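Local coordinates for arginine 3rd transport system periplasmic binding protein (Legionella pneumophila subsp. pneumophila str. Philadelphia 1, PDB 3KZG) that probably binds arginine in the periplasm and hands it to a membrane transporter, as a solute-binding protein of family 3, at residues A[81-87]-A[193-199]; A[52-56]-A[67-71]; A[91-96]-A[153-159]; A[111-117]-A[132-138]. One frame throughout, in Å; residues are numbered along the deposited sequence.

Contact 1. Residues A[81-87]-A[193-199]; sequences FIFSLPY and YSIMANP
Met196, a selenomethionine, lies against Phe81 and Phe83 where residues 81-87 and 193-199 form a short antiparallel two-stranded ribbon, in the first lobe of the two-lobed periplasmic binding protein fold. Its methyl CE sits over the centre of the Phe81 ring, 4.2 Å from the centroid and only 5° off the normal. SE makes Met-aromatic contacts with both rings, oblique to each. Met196 CG packs 3.5 Å from Phe83 CE1. The chain reaches both rings because CG stands opposite the backbone N (chi1 -163°) and the end bends at chi3. Ile82 leaves the other side of the ribbon, together with Ala197, and its CG1 meets Ala197 CB.

The backbone holds these side chains in register. Ile82 and Ala197 bond to each other in both directions, each N to the other's O. Ser84 N continues the ladder to Ile195 O. Ser84 then adds a side-chain grip: its OG accepts from Ile195 N at 3.1 Å and donates to Leu85 O. Ser194 OG donates to Ser84 O from above the carbonyl plane, at 2.9 Å.

Further out, helix 55-60 touches Phe81 and Met196 through Leu59. Helix 202-217 covers Ile82 and Ala197 through Ile205. Leu85 and Pro86 pack on Pro86 and Leu85 of the second subunit.

At the far end Tyr87 N donates to Tyr193 O, and Tyr193 CB lies off-centre over the Tyr87 ring. A water joins Tyr87 OH, at 2.8 Å, to Ser194 O, to which it donates at 2.9 Å.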
# COMPACT_ATOMS: atom_id res chain seq x y z
N PHE A 81 0.95 1.92 -38.40
CA PHE A 81 1.86 1.81 -37.27
C PHE A 81 1.36 0.85 -36.21
O PHE A 81 0.17 0.54 -36.13
CB PHE A 81 2.03 3.18 -36.60
CG PHE A 81 2.56 4.24 -37.51
CD1 PHE A 81 3.90 4.25 -37.89
CD2 PHE A 81 1.72 5.24 -37.99
CE1 PHE A 81 4.39 5.24 -38.73
CE2 PHE A 81 2.21 6.23 -38.84
CZ PHE A 81 3.54 6.23 -39.21
N ILE A 82 2.29 0.39 -35.38
CA ILE A 82 1.94 -0.47 -34.27
C ILE A 82 2.23 0.33 -33.01
O ILE A 82 3.06 1.25 -33.02
CB ILE A 82 2.74 -1.80 -34.27
CG1 ILE A 82 4.25 -1.52 -34.27
CG2 ILE A 82 2.33 -2.64 -35.48
CD1 ILE A 82 5.10 -2.77 -34.15
N PHE A 83 1.53 -0.01 -31.94
CA PHE A 83 1.67 0.68 -30.67
C PHE A 83 2.09 -0.25 -29.54
O PHE A 83 1.88 -1.46 -29.59
CB PHE A 83 0.34 1.34 -30.31
CG PHE A 83 -0.05 2.46 -31.22
CD1 PHE A 83 0.45 3.75 -31.02
CD2 PHE A 83 -0.93 2.25 -32.28
CE1 PHE A 83 0.07 4.80 -31.85
CE2 PHE A 83 -1.31 3.29 -33.12
CZ PHE A 83 -0.80 4.57 -32.90
N SER A 84 2.70 0.33 -28.52
CA SER A 84 3.10 -0.44 -27.36
C SER A 84 1.86 -0.43 -26.49
O SER A 84 0.82 0.11 -26.87
CB SER A 84 4.21 0.28 -26.60
OG SER A 84 3.71 1.48 -26.05
N LEU A 85 1.96 -1.03 -25.31
CA LEU A 85 0.83 -1.00 -24.40
C LEU A 85 0.67 0.48 -24.06
O LEU A 85 1.66 1.22 -23.99
CB LEU A 85 1.15 -1.78 -23.12
CG LEU A 85 1.52 -3.26 -23.29
CD1 LEU A 85 1.93 -3.84 -21.94
CD2 LEU A 85 0.34 -4.00 -23.87
N PRO A 86 -0.57 0.95 -23.87
CA PRO A 86 -0.73 2.36 -23.53
C PRO A 86 -0.12 2.58 -22.15
O PRO A 86 -0.18 1.69 -21.30
CB PRO A 86 -2.24 2.56 -23.56
CG PRO A 86 -2.76 1.20 -23.12
CD PRO A 86 -1.86 0.24 -23.86
N TYR A 87 0.48 3.75 -21.93
CA TYR A 87 1.09 4.04 -20.63
C TYR A 87 0.26 5.05 -19.87
O TYR A 87 0.63 5.47 -18.77
CB TYR A 87 2.51 4.59 -20.80
CG TYR A 87 2.64 5.80 -21.71
CD1 TYR A 87 2.30 7.09 -21.27
CD2 TYR A 87 3.13 5.66 -23.01
CE1 TYR A 87 2.46 8.21 -22.11
CE2 TYR A 87 3.28 6.76 -23.85
CZ TYR A 87 2.95 8.02 -23.40
OH TYR A 87 3.12 9.10 -24.26
N TYR A 193 -2.49 6.76 -24.55
CA TYR A 193 -1.26 7.30 -25.12
C TYR A 193 -0.27 6.15 -25.15
O TYR A 193 -0.15 5.40 -24.17
CB TYR A 193 -0.71 8.46 -24.28
CG TYR A 193 -1.62 9.67 -24.19
CD1 TYR A 193 -2.11 10.28 -25.35
CD2 TYR A 193 -2.01 10.20 -22.95
CE1 TYR A 193 -2.97 11.38 -25.27
CE2 TYR A 193 -2.86 11.30 -22.87
CZ TYR A 193 -3.33 11.89 -24.03
OH TYR A 193 -4.19 12.97 -23.96
N SER A 194 0.44 6.01 -26.26
CA SER A 194 1.37 4.91 -26.40
C SER A 194 2.60 5.23 -27.24
O SER A 194 2.65 6.26 -27.93
CB SER A 194 0.63 3.71 -27.01
OG SER A 194 1.53 2.79 -27.60
N ILE A 195 3.59 4.35 -27.18
CA ILE A 195 4.82 4.50 -27.94
C ILE A 195 4.53 3.87 -29.31
O ILE A 195 4.11 2.71 -29.39
CB ILE A 195 5.97 3.79 -27.21
CG1 ILE A 195 6.21 4.48 -25.86
CG2 ILE A 195 7.25 3.83 -28.05
CD1 ILE A 195 7.27 3.83 -25.02
N MSE A 196 4.75 4.64 -30.37
CA MSE A 196 4.47 4.20 -31.73
C MSE A 196 5.71 3.75 -32.51
O MSE A 196 6.81 4.25 -32.30
CB MSE A 196 3.77 5.33 -32.47
CG MSE A 196 3.06 4.97 -33.74
SE MSE A 196 2.09 6.52 -34.37
CE MSE A 196 3.63 7.60 -34.90
N ALA A 197 5.51 2.78 -33.40
CA ALA A 197 6.62 2.28 -34.19
C ALA A 197 6.12 1.71 -35.50
O ALA A 197 4.91 1.60 -35.72
CB ALA A 197 7.37 1.21 -33.40
N ASN A 198 7.04 1.37 -36.40
CA ASN A 198 6.68 0.79 -37.68
C ASN A 198 6.32 -0.68 -37.43
O ASN A 198 6.86 -1.31 -36.53
CB ASN A 198 7.84 0.92 -38.67
CG ASN A 198 8.09 2.36 -39.09
OD1 ASN A 198 9.19 2.90 -38.90
ND2 ASN A 198 7.08 2.99 -39.67
N PRO A 199 5.40 -1.24 -38.23
CA PRO A 199 4.97 -2.63 -38.08
C PRO A 199 6.07 -3.69 -37.93
O PRO A 199 5.89 -4.68 -37.21
CB PRO A 199 4.12 -2.86 -39.33
CG PRO A 199 3.50 -1.52 -39.54
CD PRO A 199 4.68 -0.59 -39.35
O HOH W 1 2.96 9.01 -27.05

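Contact 2. Residues A[52-56]-A[67-71]; sequences FDDLF and VIASM
Met71, a selenomethionine, puts the end of its side chain in the corner formed by the rings of Phe52 and Phe56. Both rings cross it obliquely. Met71 SE is 3.7 Å from Phe56 CE1. The Met71 methyl CE reaches both rings, 3.9 Å from Phe52 CE1 and from Phe56 CE1. SE makes oblique Met-aromatic contacts with both rings. Bends at chi2 (61°) and chi3 (68°) shape the Met71 chain, which carries SE and CE to the two phenylalanines.

Phe52 also meets the backbone. Its ring turns an edge to Ala69 O, with CE1 3.5 Å from that oxygen and the oxygen in the plane of the ring. CG is opposite the backbone N (chi1 -172°), which sends the ring across to residues 69 and 71.

Leu55 works through one branch. Its CD1 touches Ala69 CB at 3.6 Å. The same methyl packs more loosely on Val67 CG1, at 4.1 Å, and the Leu55 and Val67 side chains cross at a slant. The contact is therefore apolar, apart from the Ala69 carbonyl at the Phe52 edge.

Phe56 has a second partner in Arg77, through a cation-pi interaction. Both Phe56 and Met71 also touch Met196.

All six touching residues are buried. The N-terminal end of helix 55-60, with the residues leading into it, lies over the chain that runs on from strand 66-67. This is the core of the first lobe of a type II periplasmic binding protein fold.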
# COMPACT_ATOMS: atom_id res chain seq x y z
N PHE A 52 4.68 18.16 -34.26
CA PHE A 52 3.78 17.01 -34.12
C PHE A 52 3.41 16.26 -35.41
O PHE A 52 3.68 15.06 -35.54
CB PHE A 52 2.49 17.42 -33.40
CG PHE A 52 1.60 16.25 -33.05
CD1 PHE A 52 1.94 15.40 -32.01
CD2 PHE A 52 0.46 15.99 -33.80
CE1 PHE A 52 1.15 14.28 -31.71
CE2 PHE A 52 -0.34 14.88 -33.52
CZ PHE A 52 0.01 14.02 -32.47
N ASP A 53 2.80 16.96 -36.36
CA ASP A 53 2.38 16.34 -37.61
C ASP A 53 3.50 15.69 -38.44
O ASP A 53 3.24 14.78 -39.22
CB ASP A 53 1.65 17.36 -38.49
CG ASP A 53 0.76 16.70 -39.52
OD1 ASP A 53 0.40 17.36 -40.52
OD2 ASP A 53 0.42 15.51 -39.33
N ASP A 54 4.74 16.14 -38.27
CA ASP A 54 5.84 15.57 -39.02
C ASP A 54 6.36 14.26 -38.43
O ASP A 54 7.14 13.55 -39.06
CB ASP A 54 7.01 16.56 -39.12
CG ASP A 54 6.72 17.74 -40.04
OD1 ASP A 54 5.88 17.60 -40.96
OD2 ASP A 54 7.34 18.80 -39.85
N LEU A 55 5.91 13.93 -37.22
CA LEU A 55 6.35 12.71 -36.54
C LEU A 55 6.02 11.45 -37.32
O LEU A 55 6.81 10.51 -37.36
CB LEU A 55 5.73 12.63 -35.14
CG LEU A 55 6.32 13.57 -34.08
CD1 LEU A 55 5.49 13.48 -32.80
CD2 LEU A 55 7.78 13.19 -33.81
N PHE A 56 4.84 11.43 -37.94
CA PHE A 56 4.39 10.29 -38.71
C PHE A 56 5.33 9.95 -39.87
O PHE A 56 5.78 8.81 -40.00
CB PHE A 56 2.96 10.54 -39.19
CG PHE A 56 2.00 10.85 -38.08
CD1 PHE A 56 1.58 9.85 -37.20
CD2 PHE A 56 1.54 12.15 -37.86
CE1 PHE A 56 0.74 10.14 -36.13
CE2 PHE A 56 0.70 12.45 -36.79
CZ PHE A 56 0.29 11.44 -35.93
N VAL A 67 8.52 6.68 -31.51
CA VAL A 67 7.90 7.98 -31.32
C VAL A 67 7.04 7.96 -30.05
O VAL A 67 6.30 7.00 -29.81
CB VAL A 67 6.99 8.37 -32.51
CG1 VAL A 67 6.09 9.53 -32.12
CG2 VAL A 67 7.85 8.76 -33.70
N ILE A 68 7.18 9.01 -29.25
CA ILE A 68 6.41 9.18 -28.03
C ILE A 68 6.09 10.66 -27.92
O ILE A 68 6.98 11.49 -27.71
CB ILE A 68 7.19 8.70 -26.78
CG1 ILE A 68 6.30 8.84 -25.54
CG2 ILE A 68 8.50 9.46 -26.62
CD1 ILE A 68 6.88 8.23 -24.28
N ALA A 69 4.82 10.99 -28.10
CA ALA A 69 4.36 12.36 -28.04
C ALA A 69 2.86 12.30 -27.85
O ALA A 69 2.10 12.55 -28.79
CB ALA A 69 4.70 13.08 -29.34
N SER A 70 2.44 11.97 -26.63
CA SER A 70 1.03 11.84 -26.30
C SER A 70 0.29 11.29 -27.52
O SER A 70 -0.73 11.83 -27.93
CB SER A 70 0.44 13.19 -25.86
OG SER A 70 0.48 14.16 -26.89
N MSE A 71 0.81 10.21 -28.09
CA MSE A 71 0.21 9.59 -29.26
C MSE A 71 -0.95 8.67 -28.93
O MSE A 71 -0.75 7.60 -28.36
CB MSE A 71 1.25 8.81 -30.04
CG MSE A 71 0.78 8.44 -31.43
SE MSE A 71 0.43 10.06 -32.45
CE MSE A 71 2.27 10.66 -32.58

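Contact 3. Residues A[91-96]-A[153-159]; sequences NSQYIT and DASLMDY
Tyr159 N donates to Asn91 O at 2.9 Å, at one end of an antiparallel strand pair. Gln93 and Met157 then bond through both backbone N-H groups, the Met157 N to Gln93 O bond being the longer at 3.2 Å. Ile95 and Ser155 form the next hydrogen-bonded pair, with both bonds at 2.9 Å. Thr96 OG1 closes the other end by donating to Asp153 O at 2.7 Å, in the carbonyl plane.

Gln93 NE2 is also well placed. It donates almost straight to Tyr94 O, at 174°, and again to Gly184 O on strand 180-188. Other polar ends find partners outside the pair: Ser92 OG with Gln124, Tyr94 OH with Glu128, Asp153 OD2 with Lys112 N, and Asp158 with Tyr121 and Asn13.

Between the bonded pairs, Leu156 CD1 lies over the centre of the Tyr94 ring, 3.8 Å from the centroid and 4° off the normal. This is a CH-pi contact. On the other face, Ile95 CG2 packs 3.6 Å from Met157 CE.

Strand 91-97 runs between strands 154-158 and 180-188, antiparallel to both. This is the five-stranded mixed sheet of the second lobe, in the order characteristic of type II periplasmic binding proteins.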
# COMPACT_ATOMS: atom_id res chain seq x y z
N ASN A 91 -7.54 11.30 -22.80
CA ASN A 91 -8.79 12.06 -22.73
C ASN A 91 -8.56 13.44 -23.35
O ASN A 91 -7.49 14.00 -23.22
CB ASN A 91 -9.24 12.26 -21.28
CG ASN A 91 -9.45 10.96 -20.54
OD1 ASN A 91 -8.56 10.48 -19.85
ND2 ASN A 91 -10.63 10.38 -20.70
N SER A 92 -9.59 13.96 -24.01
CA SER A 92 -9.50 15.29 -24.61
C SER A 92 -10.22 16.25 -23.67
O SER A 92 -10.92 15.82 -22.74
CB SER A 92 -10.16 15.30 -25.99
OG SER A 92 -11.55 15.09 -25.92
N GLN A 93 -10.05 17.55 -23.89
CA GLN A 93 -10.67 18.56 -23.04
C GLN A 93 -10.86 19.88 -23.76
O GLN A 93 -9.94 20.37 -24.42
CB GLN A 93 -9.80 18.77 -21.79
CG GLN A 93 -10.23 19.93 -20.88
CD GLN A 93 -11.51 19.64 -20.12
OE1 GLN A 93 -11.58 18.69 -19.34
NE2 GLN A 93 -12.53 20.47 -20.33
N TYR A 94 -12.04 20.47 -23.63
CA TYR A 94 -12.31 21.76 -24.25
C TYR A 94 -11.82 22.85 -23.31
O TYR A 94 -12.07 22.80 -22.10
CB TYR A 94 -13.81 21.94 -24.54
CG TYR A 94 -14.29 21.26 -25.80
CD1 TYR A 94 -14.03 21.80 -27.06
CD2 TYR A 94 -15.01 20.06 -25.74
CE1 TYR A 94 -14.47 21.17 -28.23
CE2 TYR A 94 -15.45 19.43 -26.89
CZ TYR A 94 -15.18 19.99 -28.14
OH TYR A 94 -15.62 19.36 -29.29
N ILE A 95 -11.10 23.82 -23.86
CA ILE A 95 -10.56 24.93 -23.09
C ILE A 95 -10.79 26.22 -23.86
O ILE A 95 -10.79 26.22 -25.09
CB ILE A 95 -9.05 24.73 -22.82
CG1 ILE A 95 -8.51 25.88 -21.96
CG2 ILE A 95 -8.28 24.64 -24.14
CD1 ILE A 95 -7.10 25.67 -21.49
N THR A 96 -11.02 27.32 -23.14
CA THR A 96 -11.25 28.62 -23.77
C THR A 96 -10.75 29.70 -22.82
O THR A 96 -10.30 29.40 -21.72
CB THR A 96 -12.75 28.84 -24.07
OG1 THR A 96 -12.91 30.00 -24.90
CG2 THR A 96 -13.54 29.02 -22.78
N ASP A 153 -13.05 30.15 -31.07
CA ASP A 153 -13.80 30.36 -29.84
C ASP A 153 -13.29 29.49 -28.70
O ASP A 153 -13.42 29.83 -27.53
CB ASP A 153 -15.28 30.06 -30.08
CG ASP A 153 -15.87 30.87 -31.20
OD1 ASP A 153 -15.74 32.11 -31.17
OD2 ASP A 153 -16.47 30.27 -32.12
N ALA A 154 -12.72 28.35 -29.06
CA ALA A 154 -12.20 27.42 -28.07
C ALA A 154 -11.26 26.43 -28.75
O ALA A 154 -11.12 26.43 -29.97
CB ALA A 154 -13.36 26.66 -27.41
N SER A 155 -10.64 25.59 -27.94
CA SER A 155 -9.70 24.60 -28.42
C SER A 155 -9.93 23.25 -27.74
O SER A 155 -10.26 23.19 -26.55
CB SER A 155 -8.27 25.09 -28.14
OG SER A 155 -7.32 24.07 -28.40
N LEU A 156 -9.77 22.17 -28.50
CA LEU A 156 -9.91 20.82 -27.98
C LEU A 156 -8.51 20.24 -28.05
O LEU A 156 -7.94 20.11 -29.14
CB LEU A 156 -10.88 19.99 -28.84
CG LEU A 156 -11.09 18.53 -28.40
CD1 LEU A 156 -11.56 18.49 -26.94
CD2 LEU A 156 -12.12 17.86 -29.30
N MSE A 157 -7.94 19.94 -26.88
CA MSE A 157 -6.58 19.40 -26.78
C MSE A 157 -6.52 18.31 -25.71
O MSE A 157 -7.54 17.94 -25.13
CB MSE A 157 -5.60 20.53 -26.43
CG MSE A 157 -5.86 21.23 -25.09
SE MSE A 157 -4.69 22.76 -24.74
CE MSE A 157 -5.38 23.99 -26.09
N ASP A 158 -5.32 17.78 -25.47
CA ASP A 158 -5.14 16.75 -24.45
C ASP A 158 -5.59 17.29 -23.09
O ASP A 158 -5.35 18.46 -22.77
CB ASP A 158 -3.67 16.33 -24.36
CG ASP A 158 -3.09 15.85 -25.69
OD1 ASP A 158 -3.66 14.92 -26.30
OD2 ASP A 158 -2.06 16.41 -26.13
N TYR A 159 -6.25 16.45 -22.30
CA TYR A 159 -6.73 16.83 -20.98
C TYR A 159 -5.62 17.36 -20.06
O TYR A 159 -5.77 18.43 -19.47
CB TYR A 159 -7.43 15.64 -20.31
CG TYR A 159 -7.80 15.89 -18.87
CD1 TYR A 159 -8.75 16.85 -18.53
CD2 TYR A 159 -7.16 15.20 -17.84
CE1 TYR A 159 -9.07 17.13 -17.20
CE2 TYR A 159 -7.47 15.47 -16.50
CZ TYR A 159 -8.42 16.43 -16.19
OH TYR A 159 -8.72 16.71 -14.88

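Contact 4. Residues A[111-117]-A[132-138]; sequences KKIGVRK and NQVIFYE
Strands 112-116 and 133-137 run parallel, 4.7 Å apart at closest approach and with an angle of 30° between them, and Ile113, Val115 and Lys117 on one side exchange backbone bonds with Gln133, Ile135 and Tyr137 on the other. They are the two strands of a beta-alpha-beta unit whose crossover is helix 121-127. Most of the bonds are normal in length, but the first, Gln133 N to Lys111 O, is weak.

The face that holds Ile113, Val115, Val134 and Phe136 turns to the crossover helix. Val115 CB packs on Val134 CG1 at 4.0 Å, the two side chains crossing. Val134 CG1 also sits over one face of the Phe136 ring, offset toward its rim. The helix meets these residues through Val125, Tyr121, Leu126 and Ala122.

On the other face Gly114 lies beside Tyr137. The Tyr137 ring turns its edge to Gly114 CA, with CE2 3.8 Å away and CA in the ring plane. Tyr137 also touches Met143 of helix 140-148.

At the C-terminal ends Lys117 and Glu138 run alongside each other, pointing the same way. Lys117 is extended throughout, with CG opposite the backbone N (chi1 -176°), and this carries NZ toward the glutamate. The salt bridge from Lys117 NZ to Glu138 OE2 is long, at 3.9 Å.

Two waters tie these ends together at Glu138 O. One donates to Glu138 O and to Lys117 O. The other donates to Glu138 O and accepts from Arg116 NE at 2.6 Å, in the guanidinium plane.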
# COMPACT_ATOMS: atom_id res chain seq x y z
N LYS A 111 -19.72 27.08 -32.65
CA LYS A 111 -18.43 27.73 -32.43
C LYS A 111 -17.30 27.19 -33.30
O LYS A 111 -17.38 26.08 -33.84
CB LYS A 111 -18.02 27.61 -30.96
CG LYS A 111 -19.10 27.99 -29.97
CD LYS A 111 -19.66 29.37 -30.25
CE LYS A 111 -20.78 29.70 -29.28
NZ LYS A 111 -21.53 30.91 -29.71
N LYS A 112 -16.25 28.00 -33.45
CA LYS A 112 -15.08 27.62 -34.22
C LYS A 112 -14.12 27.00 -33.21
O LYS A 112 -13.79 27.62 -32.20
CB LYS A 112 -14.44 28.85 -34.86
CG LYS A 112 -15.40 29.69 -35.69
CD LYS A 112 -14.73 30.97 -36.17
CE LYS A 112 -13.62 30.67 -37.17
NZ LYS A 112 -14.17 30.07 -38.41
N ILE A 113 -13.67 25.78 -33.49
CA ILE A 113 -12.78 25.06 -32.58
C ILE A 113 -11.38 24.84 -33.12
O ILE A 113 -11.20 24.35 -34.24
CB ILE A 113 -13.36 23.66 -32.23
CG1 ILE A 113 -14.85 23.77 -31.88
CG2 ILE A 113 -12.57 23.06 -31.08
CD1 ILE A 113 -15.15 24.61 -30.65
N GLY A 114 -10.38 25.19 -32.32
CA GLY A 114 -9.00 24.99 -32.74
C GLY A 114 -8.57 23.58 -32.39
O GLY A 114 -8.97 23.04 -31.36
N VAL A 115 -7.75 22.98 -33.24
CA VAL A 115 -7.27 21.62 -33.02
C VAL A 115 -5.83 21.48 -33.52
O VAL A 115 -5.43 22.16 -34.46
CB VAL A 115 -8.18 20.59 -33.74
CG1 VAL A 115 -7.44 19.30 -33.98
CG2 VAL A 115 -9.43 20.33 -32.90
N ARG A 116 -5.06 20.60 -32.89
CA ARG A 116 -3.67 20.36 -33.27
C ARG A 116 -3.64 19.41 -34.47
O ARG A 116 -4.07 18.27 -34.37
CB ARG A 116 -2.90 19.75 -32.10
CG ARG A 116 -1.38 19.69 -32.28
CD ARG A 116 -0.75 18.88 -31.15
NE ARG A 116 0.70 19.06 -31.07
CZ ARG A 116 1.49 18.40 -30.23
NH1 ARG A 116 0.97 17.51 -29.39
NH2 ARG A 116 2.79 18.65 -30.21
N LYS A 117 -3.12 19.90 -35.59
CA LYS A 117 -3.04 19.09 -36.81
C LYS A 117 -2.32 17.76 -36.58
O LYS A 117 -1.21 17.74 -36.06
CB LYS A 117 -2.33 19.87 -37.92
CG LYS A 117 -2.30 19.13 -39.26
CD LYS A 117 -1.58 19.92 -40.34
CE LYS A 117 -1.66 19.19 -41.68
NZ LYS A 117 -0.96 19.92 -42.78
N ASN A 132 -20.11 22.82 -35.78
CA ASN A 132 -18.83 23.42 -35.46
C ASN A 132 -17.93 23.44 -36.67
O ASN A 132 -18.06 22.62 -37.58
CB ASN A 132 -18.12 22.64 -34.35
CG ASN A 132 -18.82 22.75 -33.01
OD1 ASN A 132 -18.96 23.84 -32.46
ND2 ASN A 132 -19.24 21.62 -32.48
N GLN A 133 -16.99 24.38 -36.66
CA GLN A 133 -16.02 24.52 -37.72
C GLN A 133 -14.67 24.29 -37.06
O GLN A 133 -14.39 24.82 -35.99
CB GLN A 133 -16.09 25.92 -38.32
CG GLN A 133 -15.16 26.12 -39.50
CD GLN A 133 -15.34 27.48 -40.14
OE1 GLN A 133 -16.43 27.84 -40.58
NE2 GLN A 133 -14.26 28.25 -40.20
N VAL A 134 -13.83 23.48 -37.70
CA VAL A 134 -12.52 23.17 -37.16
C VAL A 134 -11.40 23.95 -37.85
O VAL A 134 -11.35 24.05 -39.08
CB VAL A 134 -12.21 21.66 -37.29
CG1 VAL A 134 -10.85 21.35 -36.67
CG2 VAL A 134 -13.30 20.84 -36.63
N ILE A 135 -10.50 24.50 -37.05
CA ILE A 135 -9.35 25.23 -37.57
C ILE A 135 -8.14 24.41 -37.16
O ILE A 135 -7.89 24.22 -35.96
CB ILE A 135 -9.26 26.65 -36.95
CG1 ILE A 135 -10.45 27.50 -37.42
CG2 ILE A 135 -7.95 27.31 -37.34
CD1 ILE A 135 -10.48 27.75 -38.91
N PHE A 136 -7.42 23.90 -38.15
CA PHE A 136 -6.23 23.08 -37.90
C PHE A 136 -5.00 23.94 -37.67
O PHE A 136 -4.69 24.83 -38.46
CB PHE A 136 -5.97 22.15 -39.10
CG PHE A 136 -7.05 21.13 -39.32
CD1 PHE A 136 -6.92 19.85 -38.79
CD2 PHE A 136 -8.20 21.46 -40.03
CE1 PHE A 136 -7.93 18.90 -38.97
CE2 PHE A 136 -9.21 20.51 -40.21
CZ PHE A 136 -9.07 19.23 -39.68
N TYR A 137 -4.30 23.66 -36.58
CA TYR A 137 -3.08 24.39 -36.23
C TYR A 137 -1.94 23.38 -36.19
O TYR A 137 -2.08 22.31 -35.61
CB TYR A 137 -3.24 25.05 -34.87
CG TYR A 137 -4.17 26.25 -34.85
CD1 TYR A 137 -3.78 27.47 -35.39
CD2 TYR A 137 -5.45 26.15 -34.29
CE1 TYR A 137 -4.63 28.58 -35.37
CE2 TYR A 137 -6.30 27.25 -34.27
CZ TYR A 137 -5.89 28.46 -34.81
OH TYR A 137 -6.74 29.54 -34.78
N GLU A 138 -0.81 23.72 -36.80
CA GLU A 138 0.33 22.81 -36.81
C GLU A 138 1.07 22.82 -35.48
O GLU A 138 1.56 21.79 -35.04
CB GLU A 138 1.28 23.14 -37.96
CG GLU A 138 0.69 22.89 -39.34
CD GLU A 138 1.72 23.03 -40.45
OE1 GLU A 138 2.34 24.11 -40.55
OE2 GLU A 138 1.90 22.07 -41.23
O HOH W 2 1.82 20.94 -32.53
O HOH W 3 1.00 19.32 -36.00

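How the contacts relate
From the N terminus, contact 2 comes first and closes a short loop through helix 55-60. Contact 1 opens after it and closes a long loop, from 81-87 to 193-199. Contact 3 is nested inside that loop, and contact 4 inside the loop of contact 3. Contacts 1 and 2 lie in the first lobe and join by backbone bonds, Met196 N to Val67 O and Ser194 N to Met71 O. Contacts 3 and 4 share the sheet of the second lobe, where strands 154-158 and 112-116 are neighbours. The two lobes meet where Tyr193 OH probably bonds Asp158 OD1, and where Phe52 packs on Arg116 and Lys117.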